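PDB 2HSI: putative peptidase M23 from Pseudomonas aeruginosa PAO1, which binds zinc and is probably a metalloendopeptidase of the M23 peptidase family. Local coordinates for residues Phe26-Leu31 with Val63-Arg68. Residues are numbered along the deposited sequence; the frame is centred on the assembly and turned at random.
Sequences FIMRLL and VREEGR
Glu65 approaches Met28 and Glu66 approaches Phe26 from a hairpin turn beside the first turn of helix 26-31, with no direct hydrogen bond between the two segments. Arg64 NH1 donates to Arg68 O across the turn at 2.9 Å, with the acceptor lying 4° out of the guanidinium plane, and also to Glu47 O. Glu65 has CG anti to its backbone N (chi1 -174°) and runs on extended, which carries OE2 to 3.4 Å from Met28 CB, a van der Waals contact. The carboxylate is buried but has partners: OE1 forms a salt bridge with Arg69, and OE2 hydrogen-bonds Ser25 OG, which also binds Met28 N and so couples Glu65 to the helix start. Glu66 OE2 stays 4.2 Å from Phe26 N and instead takes a hydrogen bond of 2.8 Å from a water whose link to Ile27 N is weak at 3.4 Å. Glu66 OE1 makes a salt bridge to Arg68 NH1 at 3.6 Å, lying at the guanidinium edge. The bond from Arg68 N to Glu65 O, 2.9 Å, closes a type I' turn, with both Glu66 and Gly67 at positive phi. In the M23 N-terminal domain, away from the zinc site, this turn joins antiparallel strands 58-64 and 70-75, while Met28 and Leu31 pack on Val41 of edge strand 39-43 and Leu31 also meets helix 273-277.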
loop_
_atom_site.group_PDB
_atom_site.type_symbol
_atom_site.label_atom_id
_atom_site.label_comp_id
_atom_site.label_asym_id
_atom_site.label_seq_id
_atom_site.Cartn_x
_atom_site.Cartn_y
_atom_site.Cartn_z
ATOM N N PHE A 26 10.042 6.236 -16.565
ATOM C CA PHE A 26 10.169 6.985 -15.322
ATOM C C PHE A 26 9.594 6.200 -14.137
ATOM O O PHE A 26 10.148 6.225 -13.039
ATOM C CB PHE A 26 9.494 8.356 -15.453
ATOM C CG PHE A 26 9.340 9.085 -14.151
ATOM C CD1 PHE A 26 10.448 9.642 -13.516
ATOM C CD2 PHE A 26 8.087 9.214 -13.554
ATOM C CE1 PHE A 26 10.313 10.318 -12.306
ATOM C CE2 PHE A 26 7.940 9.887 -12.343
ATOM C CZ PHE A 26 9.055 10.442 -11.717
ATOM N N ILE A 27 8.496 5.490 -14.381
ATOM C CA ILE A 27 7.846 4.701 -13.341
ATOM C C ILE A 27 8.635 3.432 -12.981
ATOM O O ILE A 27 8.600 2.987 -11.839
ATOM C CB ILE A 27 6.318 4.462 -13.650
ATOM C CG1 ILE A 27 5.520 4.238 -12.358
ATOM C CG2 ILE A 27 6.089 3.364 -14.685
ATOM C CD1 ILE A 27 5.482 5.454 -11.436
ATOM N N MET A 28 9.385 2.898 -13.947
ATOM C CA MET A 28 10.343 1.818 -13.701
ATOM C C MET A 28 11.533 2.340 -12.890
ATOM O O MET A 28 11.993 1.682 -11.964
ATOM C CB MET A 28 10.799 1.181 -15.029
ATOM C CG MET A 28 12.046 0.272 -14.968
ATOM S SD MET A 28 11.856 -1.320 -14.122
ATOM C CE MET A 28 11.397 -2.393 -15.464
ATOM N N ARG A 29 12.004 3.538 -13.226
ATOM C CA ARG A 29 13.110 4.169 -12.509
ATOM C C ARG A 29 12.735 4.539 -11.069
ATOM O O ARG A 29 13.562 4.457 -10.161
ATOM C CB ARG A 29 13.611 5.401 -13.277
ATOM C CG ARG A 29 15.004 5.888 -12.876
ATOM C CD ARG A 29 16.091 4.849 -13.162
ATOM N NE ARG A 29 17.382 5.244 -12.600
ATOM C CZ ARG A 29 18.490 4.506 -12.643
ATOM N NH1 ARG A 29 18.489 3.312 -13.226
ATOM N NH2 ARG A 29 19.607 4.967 -12.099
ATOM N N LEU A 30 11.478 4.923 -10.867
ATOM C CA LEU A 30 10.987 5.300 -9.543
ATOM C C LEU A 30 10.677 4.096 -8.642
ATOM O O LEU A 30 11.081 4.053 -7.481
ATOM C CB LEU A 30 9.736 6.173 -9.682
ATOM C CG LEU A 30 9.171 6.812 -8.411
ATOM C CD1 LEU A 30 9.852 8.137 -8.117
ATOM C CD2 LEU A 30 7.682 7.004 -8.569
ATOM N N LEU A 31 9.967 3.116 -9.185
ATOM C CA LEU A 31 9.390 2.058 -8.364
ATOM C C LEU A 31 10.219 0.794 -8.242
ATOM O O LEU A 31 10.018 0.041 -7.303
ATOM C CB LEU A 31 7.967 1.713 -8.833
ATOM C CG LEU A 31 6.937 2.842 -8.675
ATOM C CD1 LEU A 31 5.546 2.342 -9.014
ATOM C CD2 LEU A 31 6.972 3.484 -7.268
ATOM N N VAL A 63 -0.156 -3.492 -14.680
ATOM C CA VAL A 63 -0.436 -2.278 -15.456
ATOM C C VAL A 63 0.381 -2.300 -16.745
ATOM O O VAL A 63 1.401 -2.981 -16.822
ATOM C CB VAL A 63 -0.120 -0.961 -14.662
ATOM C CG1 VAL A 63 -0.960 -0.846 -13.390
ATOM C CG2 VAL A 63 1.370 -0.835 -14.314
ATOM N N ARG A 64 -0.076 -1.575 -17.763
ATOM C CA ARG A 64 0.766 -1.310 -18.927
ATOM C C ARG A 64 1.800 -0.241 -18.567
ATOM O O ARG A 64 1.473 0.754 -17.927
ATOM C CB ARG A 64 -0.065 -0.865 -20.128
ATOM C CG ARG A 64 -0.802 -1.989 -20.844
ATOM C CD ARG A 64 -1.357 -1.485 -22.177
ATOM N NE ARG A 64 -2.248 -2.439 -22.826
ATOM C CZ ARG A 64 -1.846 -3.442 -23.607
ATOM N NH1 ARG A 64 -0.550 -3.647 -23.837
ATOM N NH2 ARG A 64 -2.741 -4.253 -24.152
ATOM N N GLU A 65 3.053 -0.459 -18.963
ATOM C CA GLU A 65 4.101 0.532 -18.763
ATOM C C GLU A 65 3.960 1.621 -19.820
ATOM O O GLU A 65 4.295 1.410 -20.986
ATOM C CB GLU A 65 5.484 -0.102 -18.847
ATOM C CG GLU A 65 6.589 0.881 -18.492
ATOM C CD GLU A 65 7.965 0.268 -18.538
ATOM O OE1 GLU A 65 8.255 -0.490 -19.479
ATOM O OE2 GLU A 65 8.765 0.563 -17.635
ATOM N N GLU A 66 3.441 2.771 -19.397
ATOM C CA GLU A 66 3.092 3.888 -20.298
ATOM C C GLU A 66 2.299 3.451 -21.539
ATOM O O GLU A 66 2.563 3.931 -22.638
ATOM C CB GLU A 66 4.349 4.663 -20.711
ATOM C CG GLU A 66 5.084 5.298 -19.549
ATOM C CD GLU A 66 6.470 5.792 -19.927
ATOM O OE1 GLU A 66 7.099 5.208 -20.844
ATOM O OE2 GLU A 66 6.941 6.759 -19.288
ATOM N N GLY A 67 1.356 2.524 -21.353
ATOM C CA GLY A 67 0.535 2.011 -22.442
ATOM C C GLY A 67 1.131 0.885 -23.266
ATOM O O GLY A 67 0.501 0.391 -24.202
ATOM N N ARG A 68 2.333 0.450 -22.904
ATOM C CA ARG A 68 3.030 -0.550 -23.697
ATOM C C ARG A 68 2.960 -1.931 -23.040
ATOM O O ARG A 68 1.866 -2.466 -22.855
ATOM C CB ARG A 68 4.457 -0.094 -24.015
ATOM C CG ARG A 68 4.496 1.339 -24.554
ATOM C CD ARG A 68 5.825 1.707 -25.169
ATOM N NE ARG A 68 5.725 2.940 -25.950
ATOM C CZ ARG A 68 5.876 4.169 -25.463
ATOM N NH1 ARG A 68 6.145 4.367 -24.177
ATOM N NH2 ARG A 68 5.762 5.214 -26.274
HETATM O O HOH W 1 6.194 6.638 -16.591
#